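Local atomic coordinates of glutathione S-transferase (Bombyx mori, PDB entry 3AY8), a protein that probably transfers glutathione to electrophilic compounds, working as a homodimer with the cytosolic glutathione transferase fold. Residues L75-G80 against Y86-Q91; R112-P117 against Q128-D133; S162-M167 against E198-A203. All coordinates share one frame; numbering follows the deposited sequence.

Contact 1 (L75-G80 against Y86-Q91); sequences LADKYG and YPKDLQ
Ala76 and Asp77, near the end of helix 68-79, meet Tyr86 and Lys88 where the glutathione transferase fold passes from its thioredoxin-like N-terminal domain to its all-helical C-terminal domain. The site illustrates how an inter-domain linker can be fastened to the helix that precedes it: five residues without helix or strand separate the two segments, and the chain then enters helix 90-120. The tight part is apolar. Ala76 CB lies 3.6 Å from Tyr86 CB, and the same two residues bring the backbones closest. With its CG anti to the backbone N (chi1 -167°), Tyr86 carries its ring past the alanine toward the carboxylate of Asp77. The carboxylate comes to the ring obliquely, Asp77 OD1 standing 3.6 Å from Tyr86 CD2 and OD2 3.8 Å from CE2, with the two planes 39° apart. Arg93, from helix 90-120, ties both groups together, forming a salt bridge with Asp77 OD2 and a cation-pi contact with the Tyr86 ring, while Tyr86 OH bonds to Asn97; the nearby arginine charge would be expected to keep the aspartate ionised. The solvent side is much looser. Lys88 is exposed, and its chain turns at its last two torsions, which brings the ammonium group round to the aspartate. The resulting salt bridge is long and the hydrogen bond within it weak, with Lys88 NZ 3.4 Å from Asp77 OD1. Leu90 of the second subunit also packs on Asp77, so the contact borders the dimer interface. Between the tight and loose parts a water spans the two segments, donating to Asp77 OD1 at 2.9 Å and to the carbonyl oxygen of Tyr86, Tyr86 O, at 2.6 Å.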
loop_
_atom_site.group_PDB
_atom_site.type_symbol
_atom_site.label_atom_id
_atom_site.label_comp_id
_atom_site.label_asym_id
_atom_site.label_seq_id
_atom_site.Cartn_x
_atom_site.Cartn_y
_atom_site.Cartn_z
ATOM N N LEU A 75 2.347 16.210 3.900
ATOM C CA LEU A 75 2.887 17.426 3.286
ATOM C C LEU A 75 1.845 18.218 2.492
ATOM O O LEU A 75 1.787 19.450 2.593
ATOM C CB LEU A 75 4.088 17.092 2.386
ATOM C CG LEU A 75 5.343 16.547 3.061
ATOM C CD1 LEU A 75 6.429 16.290 2.015
ATOM C CD2 LEU A 75 5.858 17.535 4.104
ATOM N N ALA A 76 1.031 17.518 1.700
ATOM C CA ALA A 76 0.020 18.191 0.890
ATOM C C ALA A 76 -1.016 18.937 1.759
ATOM O O ALA A 76 -1.323 20.103 1.488
ATOM C CB ALA A 76 -0.649 17.229 -0.054
ATOM N N ASP A 77 -1.529 18.271 2.799
ATOM C CA ASP A 77 -2.503 18.891 3.709
ATOM C C ASP A 77 -1.869 19.959 4.625
ATOM O O ASP A 77 -2.477 20.992 4.872
ATOM C CB ASP A 77 -3.244 17.830 4.548
ATOM C CG ASP A 77 -4.437 17.210 3.815
ATOM O OD1 ASP A 77 -4.850 17.736 2.760
ATOM O OD2 ASP A 77 -4.981 16.186 4.295
ATOM N N LYS A 78 -0.656 19.712 5.115
ATOM C CA LYS A 78 -0.025 20.646 6.046
ATOM C C LYS A 78 0.520 21.916 5.357
ATOM O O LYS A 78 0.349 23.020 5.879
ATOM C CB LYS A 78 1.056 19.941 6.884
ATOM C CG LYS A 78 1.713 20.815 7.954
ATOM C CD LYS A 78 1.051 20.680 9.307
ATOM C CE LYS A 78 1.671 21.634 10.323
ATOM N NZ LYS A 78 3.059 21.216 10.743
ATOM N N TYR A 79 1.138 21.759 4.187
ATOM C CA TYR A 79 1.857 22.861 3.534
ATOM C C TYR A 79 1.341 23.263 2.153
ATOM O O TYR A 79 1.786 24.271 1.599
ATOM C CB TYR A 79 3.369 22.569 3.493
ATOM C CG TYR A 79 3.958 22.360 4.871
ATOM C CD1 TYR A 79 4.107 23.431 5.756
ATOM C CD2 TYR A 79 4.333 21.092 5.304
ATOM C CE1 TYR A 79 4.619 23.240 7.045
ATOM C CE2 TYR A 79 4.851 20.887 6.578
ATOM C CZ TYR A 79 4.991 21.970 7.444
ATOM O OH TYR A 79 5.496 21.775 8.706
ATOM N N GLY A 80 0.398 22.503 1.602
ATOM C CA GLY A 80 -0.194 22.835 0.302
ATOM C C GLY A 80 -0.855 24.204 0.271
ATOM O O GLY A 80 -1.599 24.561 1.182
ATOM N N TYR A 86 -3.898 17.353 -3.586
ATOM C CA TYR A 86 -4.583 16.353 -2.763
ATOM C C TYR A 86 -5.949 16.930 -2.387
ATOM O O TYR A 86 -6.090 17.518 -1.323
ATOM C CB TYR A 86 -3.753 16.053 -1.513
ATOM C CG TYR A 86 -4.171 14.834 -0.709
ATOM C CD1 TYR A 86 -4.561 13.645 -1.340
ATOM C CD2 TYR A 86 -4.139 14.859 0.679
ATOM C CE1 TYR A 86 -4.931 12.527 -0.602
ATOM C CE2 TYR A 86 -4.508 13.742 1.432
ATOM C CZ TYR A 86 -4.899 12.581 0.779
ATOM O OH TYR A 86 -5.258 11.474 1.512
ATOM N N PRO A 87 -6.950 16.781 -3.276
ATOM C CA PRO A 87 -8.237 17.478 -3.066
ATOM C C PRO A 87 -8.939 17.109 -1.766
ATOM O O PRO A 87 -8.914 15.941 -1.348
ATOM C CB PRO A 87 -9.074 17.067 -4.278
ATOM C CG PRO A 87 -8.058 16.761 -5.347
ATOM C CD PRO A 87 -6.898 16.114 -4.588
ATOM N N LYS A 88 -9.553 18.111 -1.139
ATOM C CA LYS A 88 -10.229 17.911 0.131
ATOM C C LYS A 88 -11.591 17.243 -0.040
ATOM O O LYS A 88 -12.041 16.558 0.875
ATOM C CB LYS A 88 -10.341 19.220 0.913
ATOM C CG LYS A 88 -8.978 19.859 1.185
ATOM C CD LYS A 88 -9.018 20.867 2.326
ATOM C CE LYS A 88 -8.197 20.382 3.516
ATOM N NZ LYS A 88 -6.747 20.543 3.230
ATOM N N ASP A 89 -12.230 17.424 -1.198
ATOM C CA ASP A 89 -13.484 16.703 -1.517
ATOM C C ASP A 89 -13.264 15.198 -1.274
ATOM O O ASP A 89 -12.275 14.631 -1.756
ATOM C CB ASP A 89 -13.920 16.970 -2.972
ATOM C CG ASP A 89 -15.120 16.110 -3.412
ATOM O OD1 ASP A 89 -16.280 16.532 -3.198
ATOM O OD2 ASP A 89 -14.913 15.020 -3.997
ATOM N N LEU A 90 -14.179 14.565 -0.536
ATOM C CA LEU A 90 -13.956 13.200 -0.054
ATOM C C LEU A 90 -13.895 12.162 -1.152
ATOM O O LEU A 90 -13.134 11.215 -1.049
ATOM C CB LEU A 90 -14.997 12.796 1.007
ATOM C CG LEU A 90 -14.910 13.594 2.306
ATOM C CD1 LEU A 90 -15.986 13.149 3.287
ATOM C CD2 LEU A 90 -13.515 13.445 2.917
ATOM N N GLN A 91 -14.704 12.335 -2.189
ATOM C CA GLN A 91 -14.709 11.422 -3.319
ATOM C C GLN A 91 -13.471 11.594 -4.228
ATOM O O GLN A 91 -12.860 10.600 -4.639
ATOM C CB GLN A 91 -16.035 11.518 -4.090
ATOM C CG GLN A 91 -17.266 11.195 -3.203
ATOM C CD GLN A 91 -18.584 11.062 -3.970
ATOM O OE1 GLN A 91 -18.673 11.390 -5.158
ATOM N NE2 GLN A 91 -19.617 10.568 -3.283
HETATM O O HOH W 1 -4.504 19.003 0.160
#

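Contact 2 (R112-P117 against Q128-D133); sequences RAICFP and QSLKDD
Leu130 presses its side chain against Ile114 and Ala113, and these three residues account for most of the surface that the two segments bury. Leu130 buries more surface here than any other residue. Its CB meets Ile114 CG1 at 3.6 Å, and the two side chains slide past each other in opposite directions, each reaching toward the backbone of the other helix. Ile114 holds CG1 anti to its own carbonyl carbon (chi1 -68°), directed at the other helix, and the extended second torsion carries CD1 on to within 3.7 Å of Leu130 O. Leu130 answers in kind: its methyl CD1 rests 3.5 Å from Ala113 O, and CD2 lies more loosely beside the methyl of Ala113, 4.3 Å from Ala113 CB. This is helix-helix packing within the C-terminal helical domain of the glutathione transferase fold, between helix 90-120 and the helix that follows it, 128-147. The two run roughly antiparallel, their N-to-C directions 140° apart, and the axes of the short segments approach to 9.7 Å. A proline shapes one partner. Pro117 N carries no hydrogen and cannot make the usual helical bond back to Ala113 O, the helix is kinked there, and it is this carbonyl oxygen that Leu130 CD1 touches. The packing is partly buried. Trp175, in a loop, touches both Ile114 and Lys131, adding an aromatic neighbour shared by the two helices. A charged link lies beyond the apolar patch, where Asp133 OD1 forms a salt bridge with Lys110 NZ.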
loop_
_atom_site.group_PDB
_atom_site.type_symbol
_atom_site.label_atom_id
_atom_site.label_comp_id
_atom_site.label_asym_id
_atom_site.label_seq_id
_atom_site.Cartn_x
_atom_site.Cartn_y
_atom_site.Cartn_z
ATOM N N ARG A 112 9.529 -4.238 -7.187
ATOM C CA ARG A 112 10.432 -4.738 -6.165
ATOM C C ARG A 112 10.648 -6.269 -6.233
ATOM O O ARG A 112 11.768 -6.738 -6.047
ATOM C CB ARG A 112 9.895 -4.345 -4.803
ATOM C CG ARG A 112 10.947 -4.228 -3.761
ATOM C CD ARG A 112 10.304 -4.014 -2.391
ATOM N NE ARG A 112 11.326 -3.676 -1.407
ATOM C CZ ARG A 112 11.833 -4.527 -0.517
ATOM N NH1 ARG A 112 12.768 -4.107 0.332
ATOM N NH2 ARG A 112 11.404 -5.788 -0.457
ATOM N N ALA A 113 9.579 -7.022 -6.494
ATOM C CA ALA A 113 9.659 -8.488 -6.651
ATOM C C ALA A 113 10.661 -8.893 -7.733
ATOM O O ALA A 113 11.337 -9.912 -7.615
ATOM C CB ALA A 113 8.291 -9.078 -6.950
ATOM N N ILE A 114 10.760 -8.072 -8.770
ATOM C CA ILE A 114 11.750 -8.266 -9.833
ATOM C C ILE A 114 13.143 -7.763 -9.431
ATOM O O ILE A 114 14.133 -8.501 -9.531
ATOM C CB ILE A 114 11.286 -7.578 -11.136
ATOM C CG1 ILE A 114 10.064 -8.306 -11.702
ATOM C CG2 ILE A 114 12.433 -7.490 -12.192
ATOM C CD1 ILE A 114 9.180 -7.426 -12.591
ATOM N N CYS A 115 13.218 -6.524 -8.950
ATOM C CA CYS A 115 14.515 -5.859 -8.780
ATOM C C CYS A 115 15.303 -6.199 -7.517
ATOM O O CYS A 115 16.529 -6.261 -7.568
ATOM C CB CYS A 115 14.377 -4.343 -8.918
ATOM S SG CYS A 115 13.748 -3.840 -10.527
ATOM N N PHE A 116 14.616 -6.401 -6.396
ATOM C CA PHE A 116 15.288 -6.686 -5.128
ATOM C C PHE A 116 16.147 -7.965 -5.164
ATOM O O PHE A 116 17.281 -7.962 -4.676
ATOM C CB PHE A 116 14.276 -6.744 -3.979
ATOM C CG PHE A 116 14.897 -6.989 -2.631
ATOM C CD1 PHE A 116 15.212 -5.917 -1.790
ATOM C CD2 PHE A 116 15.162 -8.288 -2.194
ATOM C CE1 PHE A 116 15.786 -6.133 -0.540
ATOM C CE2 PHE A 116 15.746 -8.518 -0.945
ATOM C CZ PHE A 116 16.055 -7.437 -0.116
ATOM N N PRO A 117 15.614 -9.072 -5.716
ATOM C CA PRO A 117 16.451 -10.270 -5.737
ATOM C C PRO A 117 17.638 -10.152 -6.687
ATOM O O PRO A 117 18.661 -10.817 -6.472
ATOM C CB PRO A 117 15.487 -11.358 -6.216
ATOM C CG PRO A 117 14.135 -10.842 -5.829
ATOM C CD PRO A 117 14.223 -9.386 -6.093
ATOM N N GLN A 128 9.771 -14.923 -15.872
ATOM C CA GLN A 128 8.597 -14.728 -16.718
ATOM C C GLN A 128 7.332 -14.463 -15.897
ATOM O O GLN A 128 6.574 -13.549 -16.215
ATOM C CB GLN A 128 8.391 -15.910 -17.674
ATOM C CG GLN A 128 7.227 -15.702 -18.654
ATOM C CD GLN A 128 7.514 -14.611 -19.674
ATOM O OE1 GLN A 128 6.766 -13.633 -19.789
ATOM N NE2 GLN A 128 8.614 -14.762 -20.401
ATOM N N SER A 129 7.114 -15.260 -14.852
ATOM C CA SER A 129 5.974 -15.078 -13.935
ATOM C C SER A 129 5.908 -13.665 -13.331
ATOM O O SER A 129 4.837 -13.054 -13.232
ATOM C CB SER A 129 6.044 -16.102 -12.801
ATOM O OG SER A 129 7.299 -16.007 -12.127
ATOM N N LEU A 130 7.060 -13.156 -12.922
ATOM C CA LEU A 130 7.146 -11.811 -12.345
ATOM C C LEU A 130 6.872 -10.721 -13.378
ATOM O O LEU A 130 6.260 -9.689 -13.056
ATOM C CB LEU A 130 8.526 -11.607 -11.743
ATOM C CG LEU A 130 8.874 -12.566 -10.605
ATOM C CD1 LEU A 130 10.262 -12.216 -10.076
ATOM C CD2 LEU A 130 7.826 -12.506 -9.491
ATOM N N LYS A 131 7.347 -10.956 -14.604
ATOM C CA LYS A 131 7.153 -10.039 -15.724
ATOM C C LYS A 131 5.669 -9.943 -16.048
ATOM O O LYS A 131 5.131 -8.847 -16.191
ATOM C CB LYS A 131 7.936 -10.533 -16.948
ATOM C CG LYS A 131 7.801 -9.683 -18.202
ATOM C CD LYS A 131 8.652 -10.238 -19.354
ATOM C CE LYS A 131 8.549 -9.343 -20.580
ATOM N NZ LYS A 131 9.442 -9.817 -21.686
ATOM N N ASP A 132 5.013 -11.097 -16.166
ATOM C CA ASP A 132 3.576 -11.137 -16.434
ATOM C C ASP A 132 2.775 -10.446 -15.333
ATOM O O ASP A 132 1.798 -9.754 -15.611
ATOM C CB ASP A 132 3.099 -12.583 -16.550
ATOM C CG ASP A 132 3.679 -13.299 -17.747
ATOM O OD1 ASP A 132 4.346 -12.659 -18.594
ATOM O OD2 ASP A 132 3.479 -14.524 -17.833
ATOM N N ASP A 133 3.183 -10.668 -14.087
ATOM C CA ASP A 133 2.503 -10.091 -12.927
ATOM C C ASP A 133 2.564 -8.565 -12.991
ATOM O O ASP A 133 1.538 -7.899 -12.863
ATOM C CB ASP A 133 3.137 -10.614 -11.634
ATOM C CG ASP A 133 2.202 -10.506 -10.426
ATOM O OD1 ASP A 133 0.978 -10.281 -10.601
ATOM O OD2 ASP A 133 2.712 -10.628 -9.294
#

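Contact 3 (S162-M167 against E198-A203); sequences SIYASM and ENEDGA
A tyrosine-glutamate hydrogen bond in a largely buried contact, with an amide set over the same ring, joins Tyr164 of helix 158-173 to Glu200 and Asn199 of helix 196-213, near the centre of the chain. Both helices belong to the C-terminal helical domain of the glutathione transferase fold. Their short segments run in the same general direction, crossing at -33° with axes 10.2 Å apart, and polar side chains do much of the bridging. Tyr164 swings its ring toward the other helix with CG anti to the backbone N (chi1 173°). Tyr164 OH donates to Glu200 OE2 at 2.5 Å, and the oxygen accepts through its anti lone pair, the one directed away from OE1. The glutamate chain bends at chi2, bringing its carboxylate to the ring edge, where the two side chains cross at about a right angle. Asn199 takes the ring face: ND2 stands 3.3 Å above the plane, displaced toward the rim and 3.4 Å from Tyr164 CZ, with amide and ring planes 54° apart. A phenylalanine here would probably keep the ring beneath the amide but leave Glu200 OE2 without its hydroxyl donor and its carboxylate freer to turn. The amide is itself held at both ends, since Asn199 ND2 bonds to Ser168 OG and Asn199 OD1 accepts from Arg16 of helix 13-25, in the thioredoxin-like domain. That arginine also bonds to Ala165 O, so one arginine of the N-terminal domain binds both helices of the pair. Beside the aromatic contact, Asn199 OD1 faces the backbone of the first helix at 3.9 Å from Ala165 CA.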
loop_
_atom_site.group_PDB
_atom_site.type_symbol
_atom_site.label_atom_id
_atom_site.label_comp_id
_atom_site.label_asym_id
_atom_site.label_seq_id
_atom_site.Cartn_x
_atom_site.Cartn_y
_atom_site.Cartn_z
ATOM N N SER A 162 3.897 9.778 -6.864
ATOM C CA SER A 162 4.248 8.444 -6.363
ATOM C C SER A 162 4.357 7.410 -7.490
ATOM O O SER A 162 5.327 6.651 -7.564
ATOM C CB SER A 162 3.221 7.981 -5.319
ATOM O OG SER A 162 3.394 8.702 -4.099
ATOM N N ILE A 163 3.346 7.371 -8.357
ATOM C CA ILE A 163 3.318 6.407 -9.454
ATOM C C ILE A 163 4.421 6.714 -10.487
ATOM O O ILE A 163 5.031 5.806 -11.030
ATOM C CB ILE A 163 1.894 6.296 -10.075
ATOM C CG1 ILE A 163 0.920 5.742 -9.011
ATOM C CG2 ILE A 163 1.890 5.384 -11.290
ATOM C CD1 ILE A 163 -0.565 5.641 -9.463
ATOM N N TYR A 164 4.715 7.994 -10.702
ATOM C CA TYR A 164 5.862 8.379 -11.524
ATOM C C TYR A 164 7.195 7.873 -10.927
ATOM O O TYR A 164 8.044 7.336 -11.653
ATOM C CB TYR A 164 5.860 9.894 -11.784
ATOM C CG TYR A 164 7.090 10.438 -12.477
ATOM C CD1 TYR A 164 7.633 9.795 -13.600
ATOM C CD2 TYR A 164 7.694 11.624 -12.030
ATOM C CE1 TYR A 164 8.761 10.289 -14.238
ATOM C CE2 TYR A 164 8.817 12.144 -12.672
ATOM C CZ TYR A 164 9.351 11.459 -13.774
ATOM O OH TYR A 164 10.452 11.954 -14.429
ATOM N N ALA A 165 7.368 8.007 -9.614
ATOM C CA ALA A 165 8.581 7.501 -8.959
ATOM C C ALA A 165 8.736 5.994 -9.173
ATOM O O ALA A 165 9.841 5.496 -9.454
ATOM C CB ALA A 165 8.582 7.845 -7.460
ATOM N N SER A 166 7.620 5.272 -9.058
ATOM C CA SER A 166 7.615 3.831 -9.301
ATOM C C SER A 166 7.932 3.493 -10.771
ATOM O O SER A 166 8.870 2.727 -11.054
ATOM C CB SER A 166 6.262 3.239 -8.900
ATOM O OG SER A 166 6.084 3.271 -7.488
ATOM N N MET A 167 7.150 4.065 -11.687
ATOM C CA MET A 167 7.289 3.799 -13.129
ATOM C C MET A 167 8.667 4.178 -13.680
ATOM O O MET A 167 9.234 3.454 -14.486
ATOM C CB MET A 167 6.201 4.535 -13.933
ATOM C CG MET A 167 4.842 3.880 -13.884
ATOM S SD MET A 167 4.872 2.136 -14.347
ATOM C CE MET A 167 5.638 2.145 -15.986
ATOM N N GLU A 198 15.513 15.479 -11.156
ATOM C CA GLU A 198 16.072 15.002 -9.938
ATOM C C GLU A 198 15.579 13.575 -9.738
ATOM O O GLU A 198 16.330 12.714 -9.393
ATOM C CB GLU A 198 15.667 15.932 -8.792
ATOM C CG GLU A 198 16.044 15.551 -7.402
ATOM C CD GLU A 198 15.566 16.566 -6.366
ATOM O OE1 GLU A 198 14.412 16.939 -6.370
ATOM O OE2 GLU A 198 16.361 16.981 -5.547
ATOM N N ASN A 199 14.317 13.330 -10.017
ATOM C CA ASN A 199 13.811 11.954 -9.956
ATOM C C ASN A 199 14.459 11.041 -10.989
ATOM O O ASN A 199 14.869 9.920 -10.673
ATOM C CB ASN A 199 12.299 11.913 -10.133
ATOM C CG ASN A 199 11.790 10.495 -10.276
ATOM O OD1 ASN A 199 11.775 9.740 -9.319
ATOM N ND2 ASN A 199 11.446 10.111 -11.494
ATOM N N GLU A 200 14.546 11.526 -12.226
ATOM C CA GLU A 200 15.129 10.746 -13.326
ATOM C C GLU A 200 16.569 10.324 -13.051
ATOM O O GLU A 200 16.986 9.210 -13.411
ATOM C CB GLU A 200 15.044 11.535 -14.639
ATOM C CG GLU A 200 13.625 11.689 -15.187
ATOM C CD GLU A 200 13.029 10.366 -15.671
ATOM O OE1 GLU A 200 13.808 9.461 -16.030
ATOM O OE2 GLU A 200 11.788 10.225 -15.696
ATOM N N ASP A 201 17.334 11.200 -12.396
ATOM C CA ASP A 201 18.732 10.886 -12.065
ATOM C C ASP A 201 18.829 9.741 -11.063
ATOM O O ASP A 201 19.657 8.837 -11.224
ATOM C CB ASP A 201 19.468 12.127 -11.533
ATOM C CG ASP A 201 19.809 13.114 -12.631
ATOM O OD1 ASP A 201 20.176 12.668 -13.739
ATOM O OD2 ASP A 201 19.700 14.335 -12.401
ATOM N N GLY A 202 17.995 9.781 -10.019
ATOM C CA GLY A 202 17.965 8.692 -9.030
ATOM C C GLY A 202 17.457 7.380 -9.626
ATOM O O GLY A 202 17.979 6.298 -9.318
ATOM N N ALA A 203 16.424 7.475 -10.462
ATOM C CA ALA A 203 15.885 6.306 -11.170
ATOM C C ALA A 203 16.957 5.654 -12.051
ATOM O O ALA A 203 17.085 4.436 -12.075
ATOM C CB ALA A 203 14.650 6.699 -12.007
#

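How the contacts relate
The three contacts are in series along the chain and do not touch. Contacts 1 and 2 share helix 90-120, which runs from the inter-domain linker to contact 2; their centres lie about 33 Å apart, on opposite sides of the chain's centre. The centre of contact 3 is about 6 Å from that point, and about 22 and 18 Å from the centres of contacts 1 and 2; the nearest atoms of contacts 2 and 3 are about 8 Å apart. Contacts 1 and 3 both bear on the union of the two domains, one through the linker, the other through Arg16. Glutathione transferases generally bind substrates between these domains, but geometry alone assigns no catalytic role to any residue here.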